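Long-range contact in 3' terminal uridylyl transferase (Trypanosoma brucei, PDB 5HZD), which adds uridines to the 3' ends of guide RNAs, ribosomal RNAs and some mRNAs during mitochondrial RNA editing: residues 87-99 / 246-258. Residues are numbered along the deposited sequence; the frame is centred on the assembly and turned at random. Where two conformers were deposited one is given.
Sequences HRARAQLECVVRR and STTAAVRAAMCSP
Gln92, Cys95 and Val96 of the long helix 80-100 pack against Thr248, Val251 and Arg252 of the short helix 247-254, and Met255 just after it, in a nearly parallel helix pair, with axes 8.8 Å apart at an angle of 11°. Helix 80-100 packs with its other side on strand 105-109 of the five-stranded sheet that carries the catalytic aspartates inferred for this transferase, whereas helix 247-254 follows strand 239-244 of a four-stranded antiparallel sheet inserted in the chain between palm strands 174-177 and 285-288; the contact therefore joins the inserted sheet to the palm. At the centre, the aliphatic part of Gln92 crosses Val251 at about a right angle, with Gln92 CG 3.8 Å from Val251 CG2. Beyond CG the Gln92 chain runs extended (chi2 156°), which carries its amide to Thr248, where NE2 gives OG1 a weak hydrogen bond of 3.4 Å at 161°. Its stronger polar partners lie outside the pair: OE1 accepts from Leu280 N, and NE2 bonds Glu279. Farther along, Met255 is bent at both chi2 and chi3, curling its thioether against helix 80-100: SD lies 4.0 Å from Val96 CG2, and CE 3.9 Å from Val96 CA. In the conformer given, Cys95 SG rests alongside the Arg252 side chain, 3.6 Å from NE. One water links the helices, donating to Ala91 O (2.8 Å) and accepting from Arg252 NH2 in the guanidinium plane (3.1 Å). The interface is thus mixed, with an apolar, sulfur-containing middle and polar groups toward Gln92 and Thr247; its one clear direct hydrogen bond is weak, but Glu279 receives Arg88 and Gln92 from one helix and Thr247 from the other, so a single carboxylate bridges both at this end.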
ATOM      1  N   HIS A  87      -4.739   2.883 -14.170  1.00 12.16           N
ATOM      2  CA  HIS A  87      -5.988   2.318 -14.691  1.00 13.78           C
ATOM      3  C   HIS A  87      -5.741   1.520 -15.971  1.00 15.09           C
ATOM      4  O   HIS A  87      -6.296   0.421 -16.162  1.00 14.05           O
ATOM      5  CB  HIS A  87      -7.027   3.390 -14.988  1.00 12.71           C
ATOM      6  CG  HIS A  87      -7.493   4.160 -13.788  1.00 13.15           C
ATOM      7  ND1 HIS A  87      -8.433   5.157 -13.894  1.00 16.33           N
ATOM      8  CD2 HIS A  87      -7.184   4.057 -12.474  1.00 14.06           C
ATOM      9  CE1 HIS A  87      -8.669   5.659 -12.692  1.00 14.25           C
ATOM     10  NE2 HIS A  87      -7.925   5.017 -11.817  1.00 14.01           N
ATOM     11  N   ARG A  88      -4.936   2.074 -16.863  1.00 12.78           N
ATOM     12  CA  ARG A  88      -4.653   1.368 -18.104  1.00 13.03           C
ATOM     13  C   ARG A  88      -3.858   0.100 -17.824  1.00 13.12           C
ATOM     14  O   ARG A  88      -4.125  -0.965 -18.422  1.00 14.09           O
ATOM     15  CB  ARG A  88      -3.926   2.280 -19.073  1.00 15.34           C
ATOM     16  CG  ARG A  88      -4.826   3.429 -19.506  1.00 18.09           C
ATOM     17  CD  ARG A  88      -4.343   4.164 -20.736  1.00 27.89           C
ATOM     18  NE  ARG A  88      -3.191   4.992 -20.430  1.00 28.44           N
ATOM     19  CZ  ARG A  88      -3.250   6.229 -19.953  1.00 30.20           C
ATOM     20  NH1 ARG A  88      -4.426   6.829 -19.735  1.00 27.92           N
ATOM     21  NH2 ARG A  88      -2.118   6.882 -19.708  1.00 30.73           N
ATOM     22  N   ALA A  89      -2.867   0.180 -16.926  1.00 12.46           N
ATOM     23  CA  ALA A  89      -2.119  -1.019 -16.573  1.00 12.25           C
ATOM     24  C   ALA A  89      -3.013  -2.121 -16.016  1.00 12.12           C
ATOM     25  O   ALA A  89      -2.831  -3.302 -16.324  1.00 12.87           O
ATOM     26  CB  ALA A  89      -0.983  -0.683 -15.568  1.00 13.83           C
ATOM     27  N   ARG A  90      -3.995  -1.733 -15.196  1.00 12.66           N
ATOM     28  CA  ARG A  90      -4.935  -2.685 -14.610  1.00 13.65           C
ATOM     29  C   ARG A  90      -5.721  -3.385 -15.715  1.00 12.30           C
ATOM     30  O   ARG A  90      -5.878  -4.597 -15.680  1.00 12.33           O
ATOM     31  CB  ARG A  90      -5.939  -1.953 -13.684  1.00 12.57           C
ATOM     32  CG  ARG A  90      -6.793  -2.908 -12.825  1.00 11.83           C
ATOM     33  CD  ARG A  90      -8.136  -2.260 -12.415  1.00 12.54           C
ATOM     34  NE  ARG A  90      -8.839  -1.927 -13.640  1.00 13.35           N
ATOM     35  CZ  ARG A  90      -9.531  -2.809 -14.337  1.00 14.19           C
ATOM     36  NH1 ARG A  90      -9.672  -4.067 -13.876  1.00 12.81           N
ATOM     37  NH2 ARG A  90     -10.065  -2.440 -15.494  1.00 14.16           N
ATOM     38  N   ALA A  91      -6.232  -2.615 -16.686  1.00 12.61           N
ATOM     39  CA  ALA A  91      -6.995  -3.216 -17.774  1.00 14.05           C
ATOM     40  C   ALA A  91      -6.113  -4.136 -18.586  1.00 13.08           C
ATOM     41  O   ALA A  91      -6.577  -5.204 -19.031  1.00 13.66           O
ATOM     42  CB  ALA A  91      -7.620  -2.139 -18.654  1.00 15.77           C
ATOM     43  N   GLN A  92      -4.855  -3.749 -18.784  1.00 12.97           N
ATOM     44  CA  GLN A  92      -3.893  -4.614 -19.499  1.00 13.08           C
ATOM     45  C   GLN A  92      -3.695  -5.935 -18.774  1.00 12.89           C
ATOM     46  O   GLN A  92      -3.756  -7.010 -19.367  1.00 13.73           O
ATOM     47  CB  GLN A  92      -2.558  -3.870 -19.695  1.00 13.03           C
ATOM     48  CG  GLN A  92      -2.723  -2.711 -20.658  1.00 13.35           C
ATOM     49  CD  GLN A  92      -1.698  -1.614 -20.498  1.00 13.30           C
ATOM     50  OE1 GLN A  92      -0.617  -1.826 -19.910  1.00 14.91           O
ATOM     51  NE2 GLN A  92      -1.993  -0.454 -21.058  1.00 14.44           N
ATOM     52  N   LEU A  93      -3.469  -5.863 -17.466  1.00 12.53           N
ATOM     53  CA  LEU A  93      -3.293  -7.076 -16.683  1.00 12.39           C
ATOM     54  C   LEU A  93      -4.546  -7.937 -16.731  1.00 12.58           C
ATOM     55  O   LEU A  93      -4.450  -9.167 -16.807  1.00 12.69           O
ATOM     56  CB  LEU A  93      -2.913  -6.741 -15.233  1.00 12.86           C
ATOM     57  CG  LEU A  93      -2.649  -7.991 -14.385  1.00 11.93           C
ATOM     58  CD1 LEU A  93      -1.476  -8.853 -14.893  1.00 12.70           C
ATOM     59  CD2 LEU A  93      -2.353  -7.537 -12.923  1.00 11.89           C
ATOM     60  N   GLU A  94      -5.724  -7.314 -16.771  1.00 12.68           N
ATOM     61  CA  GLU A  94      -6.942  -8.116 -16.765  1.00 12.92           C
ATOM     62  C   GLU A  94      -7.060  -8.929 -18.034  1.00 13.31           C
ATOM     63  O   GLU A  94      -7.509 -10.075 -17.999  1.00 13.81           O
ATOM     64  CB  GLU A  94      -8.166  -7.237 -16.547  1.00 13.01           C
ATOM     65  CG  GLU A  94      -9.462  -8.009 -16.346  1.00 13.29           C
ATOM     66  CD  GLU A  94     -10.561  -7.086 -15.874  1.00 16.65           C
ATOM     67  OE1 GLU A  94     -11.427  -6.736 -16.709  1.00 17.54           O
ATOM     68  OE2 GLU A  94     -10.578  -6.686 -14.671  1.00 13.42           O
ATOM     69  N   CYS A  95      -6.604  -8.389 -19.158  1.00 13.47           N
ATOM     70  CA  CYS A  95      -6.560  -9.138 -20.428  0.56 13.87           C
ATOM     71  C   CYS A  95      -5.716 -10.380 -20.309  1.00 14.76           C
ATOM     72  O   CYS A  95      -6.027 -11.442 -20.867  1.00 18.61           O
ATOM     73  CB  CYS A  95      -5.945  -8.273 -21.517  0.56 14.02           C
ATOM     74  SG  CYS A  95      -6.901  -6.865 -22.020  0.56 17.79           S
ATOM     75  N   VAL A  96      -4.602 -10.241 -19.598  1.00 13.49           N
ATOM     76  CA  VAL A  96      -3.694 -11.367 -19.459  1.00 13.50           C
ATOM     77  C   VAL A  96      -4.316 -12.414 -18.544  1.00 13.49           C
ATOM     78  O   VAL A  96      -4.386 -13.610 -18.901  1.00 13.86           O
ATOM     79  CB  VAL A  96      -2.341 -10.919 -18.858  1.00 13.86           C
ATOM     80  CG1 VAL A  96      -1.441 -12.154 -18.642  1.00 16.10           C
ATOM     81  CG2 VAL A  96      -1.668  -9.900 -19.749  1.00 15.38           C
ATOM     82  N   VAL A  97      -4.801 -12.000 -17.361  1.00 13.21           N
ATOM     83  CA  VAL A  97      -5.254 -13.016 -16.411  1.00 13.55           C
ATOM     84  C   VAL A  97      -6.532 -13.710 -16.850  1.00 13.62           C
ATOM     85  O   VAL A  97      -6.753 -14.855 -16.455  1.00 14.14           O
ATOM     86  CB  VAL A  97      -5.365 -12.505 -14.974  1.00 17.84           C
ATOM     87  CG1 VAL A  97      -4.041 -11.849 -14.551  1.00 15.33           C
ATOM     88  CG2 VAL A  97      -6.477 -11.532 -14.866  1.00 16.78           C
ATOM     89  N   ARG A  98      -7.356 -13.062 -17.679  1.00 13.82           N
ATOM     90  CA  ARG A  98      -8.548 -13.769 -18.183  1.00 14.32           C
ATOM     91  C   ARG A  98      -8.226 -14.932 -19.092  1.00 14.65           C
ATOM     92  O   ARG A  98      -9.063 -15.790 -19.296  1.00 17.16           O
ATOM     93  CB  ARG A  98      -9.519 -12.801 -18.865  1.00 14.48           C
ATOM     94  CG  ARG A  98     -10.215 -11.921 -17.839  1.00 15.15           C
ATOM     95  CD  ARG A  98     -11.237 -10.985 -18.465  1.00 14.54           C
ATOM     96  NE  ARG A  98     -12.305 -11.807 -19.035  1.00 20.08           N
ATOM     97  CZ  ARG A  98     -13.333 -11.346 -19.737  1.00 21.56           C
ATOM     98  NH1 ARG A  98     -14.245 -12.199 -20.189  1.00 24.30           N
ATOM     99  NH2 ARG A  98     -13.426 -10.060 -20.011  1.00 22.39           N
ATOM    100  N   ARG A  99      -7.026 -14.994 -19.646  1.00 14.57           N
ATOM    101  CA  ARG A  99      -6.645 -16.175 -20.429  0.54 14.94           C
ATOM    102  C   ARG A  99      -6.431 -17.378 -19.511  1.00 14.97           C
ATOM    103  O   ARG A  99      -6.653 -18.515 -19.915  1.00 19.63           O
ATOM    104  CB  ARG A  99      -5.398 -15.896 -21.281  0.54 17.31           C
ATOM    105  CG  ARG A  99      -4.691 -17.133 -21.873  0.54 19.50           C
ATOM    106  CD  ARG A  99      -5.429 -17.796 -23.053  0.54 25.38           C
ATOM    107  NE  ARG A  99      -6.105 -16.852 -23.942  0.54 28.86           N
ATOM    108  CZ  ARG A  99      -5.515 -16.179 -24.925  0.54 31.58           C
ATOM    109  NH1 ARG A  99      -4.214 -16.323 -25.149  0.54 30.42           N
ATOM    110  NH2 ARG A  99      -6.229 -15.352 -25.681  0.54 33.09           N
ATOM    111  N   SER A 246      -4.674   1.895 -28.894  1.00 23.73           N
ATOM    112  CA  SER A 246      -4.243   2.268 -27.549  1.00 20.67           C
ATOM    113  C   SER A 246      -3.274   1.216 -27.033  1.00 19.87           C
ATOM    114  O   SER A 246      -3.156   0.141 -27.608  1.00 21.20           O
ATOM    115  CB  SER A 246      -5.440   2.353 -26.612  1.00 22.91           C
ATOM    116  OG  SER A 246      -5.952   1.066 -26.324  1.00 21.64           O
ATOM    117  N   THR A 247      -2.575   1.537 -25.951  1.00 19.37           N
ATOM    118  CA  THR A 247      -1.698   0.553 -25.310  1.00 18.85           C
ATOM    119  C   THR A 247      -2.484  -0.609 -24.735  1.00 16.70           C
ATOM    120  O   THR A 247      -1.986  -1.726 -24.673  1.00 16.23           O
ATOM    121  CB  THR A 247      -0.862   1.206 -24.188  1.00 20.22           C
ATOM    122  OG1 THR A 247      -1.727   1.985 -23.352  1.00 21.42           O
ATOM    123  CG2 THR A 247       0.210   2.116 -24.778  1.00 20.08           C
ATOM    124  N   THR A 248      -3.707  -0.370 -24.275  1.00 16.58           N
ATOM    125  CA  THR A 248      -4.506  -1.464 -23.753  1.00 17.81           C
ATOM    126  C   THR A 248      -4.941  -2.393 -24.898  1.00 16.76           C
ATOM    127  O   THR A 248      -4.871  -3.625 -24.764  1.00 18.84           O
ATOM    128  CB  THR A 248      -5.718  -0.949 -22.961  1.00 21.94           C
ATOM    129  OG1 THR A 248      -5.246  -0.107 -21.895  1.00 20.21           O
ATOM    130  CG2 THR A 248      -6.485  -2.088 -22.357  1.00 19.99           C
ATOM    131  N   ALA A 249      -5.379  -1.815 -26.016  1.00 17.63           N
ATOM    132  CA  ALA A 249      -5.690  -2.654 -27.171  1.00 17.53           C
ATOM    133  C   ALA A 249      -4.467  -3.446 -27.622  1.00 17.95           C
ATOM    134  O   ALA A 249      -4.605  -4.567 -28.105  1.00 19.47           O
ATOM    135  CB  ALA A 249      -6.241  -1.818 -28.344  1.00 20.30           C
ATOM    136  N   ALA A 250      -3.274  -2.876 -27.470  1.00 17.21           N
ATOM    137  CA  ALA A 250      -2.063  -3.558 -27.902  1.00 15.84           C
ATOM    138  C   ALA A 250      -1.816  -4.809 -27.058  1.00 18.40           C
ATOM    139  O   ALA A 250      -1.424  -5.850 -27.580  1.00 16.82           O
ATOM    140  CB  ALA A 250      -0.862  -2.630 -27.862  1.00 17.70           C
ATOM    141  N   VAL A 251      -2.050  -4.724 -25.754  1.00 16.44           N
ATOM    142  CA  VAL A 251      -1.932  -5.920 -24.922  1.00 15.22           C
ATOM    143  C   VAL A 251      -3.057  -6.931 -25.213  1.00 18.07           C
ATOM    144  O   VAL A 251      -2.824  -8.132 -25.266  1.00 19.02           O
ATOM    145  CB  VAL A 251      -1.875  -5.534 -23.437  1.00 14.14           C
ATOM    146  CG1 VAL A 251      -1.822  -6.794 -22.564  1.00 17.40           C
ATOM    147  CG2 VAL A 251      -0.657  -4.634 -23.189  1.00 16.30           C
ATOM    148  N   ARG A 252      -4.277  -6.435 -25.405  1.00 17.85           N
ATOM    149  CA  ARG A 252      -5.410  -7.283 -25.747  1.00 17.53           C
ATOM    150  C   ARG A 252      -5.109  -8.039 -27.048  1.00 19.04           C
ATOM    151  O   ARG A 252      -5.372  -9.253 -27.130  1.00 19.11           O
ATOM    152  CB  ARG A 252      -6.701  -6.432 -25.792  1.00 19.81           C
ATOM    153  CG  ARG A 252      -8.017  -7.231 -25.852  1.00 31.71           C
ATOM    154  CD  ARG A 252      -9.257  -6.305 -25.697  1.00 29.62           C
ATOM    155  NE  ARG A 252      -9.373  -5.768 -24.339  1.00 37.06           N
ATOM    156  CZ  ARG A 252      -9.380  -4.475 -24.022  1.00 40.37           C
ATOM    157  NH1 ARG A 252      -9.300  -3.543 -24.968  1.00 42.41           N
ATOM    158  NH2 ARG A 252      -9.487  -4.110 -22.746  1.00 38.51           N
ATOM    159  N   ALA A 253      -4.513  -7.365 -28.034  1.00 18.21           N
ATOM    160  CA  ALA A 253      -4.107  -8.028 -29.285  1.00 23.51           C
ATOM    161  C   ALA A 253      -3.010  -9.076 -29.072  1.00 21.36           C
ATOM    162  O   ALA A 253      -3.050 -10.153 -29.662  1.00 20.77           O
ATOM    163  CB  ALA A 253      -3.668  -7.000 -30.340  1.00 19.89           C
ATOM    164  N   ALA A 254      -2.015  -8.769 -28.248  1.00 16.88           N
ATOM    165  CA  ALA A 254      -0.927  -9.731 -27.967  1.00 15.84           C
ATOM    166  C   ALA A 254      -1.419 -10.962 -27.214  1.00 17.75           C
ATOM    167  O   ALA A 254      -0.776 -12.025 -27.247  1.00 20.99           O
ATOM    168  CB  ALA A 254       0.174  -9.040 -27.182  1.00 16.69           C
ATOM    169  N   MET A 255      -2.582 -10.846 -26.586  1.00 18.16           N
ATOM    170  CA  MET A 255      -3.203 -11.987 -25.896  1.00 18.01           C
ATOM    171  C   MET A 255      -4.100 -12.833 -26.786  1.00 24.19           C
ATOM    172  O   MET A 255      -4.685 -13.803 -26.314  1.00 25.41           O
ATOM    173  CB  MET A 255      -3.972 -11.525 -24.650  1.00 20.97           C
ATOM    174  CG  MET A 255      -3.077 -11.028 -23.510  1.00 19.45           C
ATOM    175  SD  MET A 255      -1.838 -12.243 -23.005  1.00 20.89           S
ATOM    176  CE  MET A 255      -2.935 -13.586 -22.548  1.00 17.68           C
ATOM    177  N   CYS A 256      -4.224 -12.487 -28.068  1.00 23.89           N
ATOM    178  CA  CYS A 256      -5.090 -13.280 -28.943  1.00 25.76           C
ATOM    179  C   CYS A 256      -4.498 -14.674 -29.119  1.00 25.40           C
ATOM    180  O   CYS A 256      -3.319 -14.913 -28.843  1.00 23.02           O
ATOM    181  CB  CYS A 256      -5.339 -12.598 -30.300  1.00 23.29           C
ATOM    182  SG  CYS A 256      -3.989 -12.770 -31.483  1.00 24.09           S
ATOM    183  N   SER A 257      -5.322 -15.622 -29.538  1.00 26.67           N
ATOM    184  CA  SER A 257      -4.778 -16.937 -29.812  1.00 29.03           C
ATOM    185  C   SER A 257      -5.033 -17.298 -31.266  1.00 27.66           C
ATOM    186  O   SER A 257      -6.106 -17.804 -31.621  1.00 28.32           O
ATOM    187  CB  SER A 257      -5.317 -17.992 -28.839  1.00 40.65           C
ATOM    188  OG  SER A 257      -6.648 -17.704 -28.464  1.00 49.49           O
ATOM    189  N   PRO A 258      -4.034 -17.044 -32.126  1.00 27.45           N
ATOM    190  CA  PRO A 258      -4.213 -17.298 -33.563  1.00 26.85           C
ATOM    191  C   PRO A 258      -4.448 -18.772 -33.865  1.00 28.23           C
ATOM    192  O   PRO A 258      -3.883 -19.632 -33.206  1.00 30.97           O
ATOM    193  CB  PRO A 258      -2.876 -16.851 -34.166  1.00 32.17           C
ATOM    194  CG  PRO A 258      -2.228 -15.982 -33.105  1.00 31.19           C
ATOM    195  CD  PRO A 258      -2.681 -16.557 -31.803  1.00 29.27           C
TER
HETATM  196  O   HOH W   1      -9.244  -5.417 -19.956  1.00 21.68           O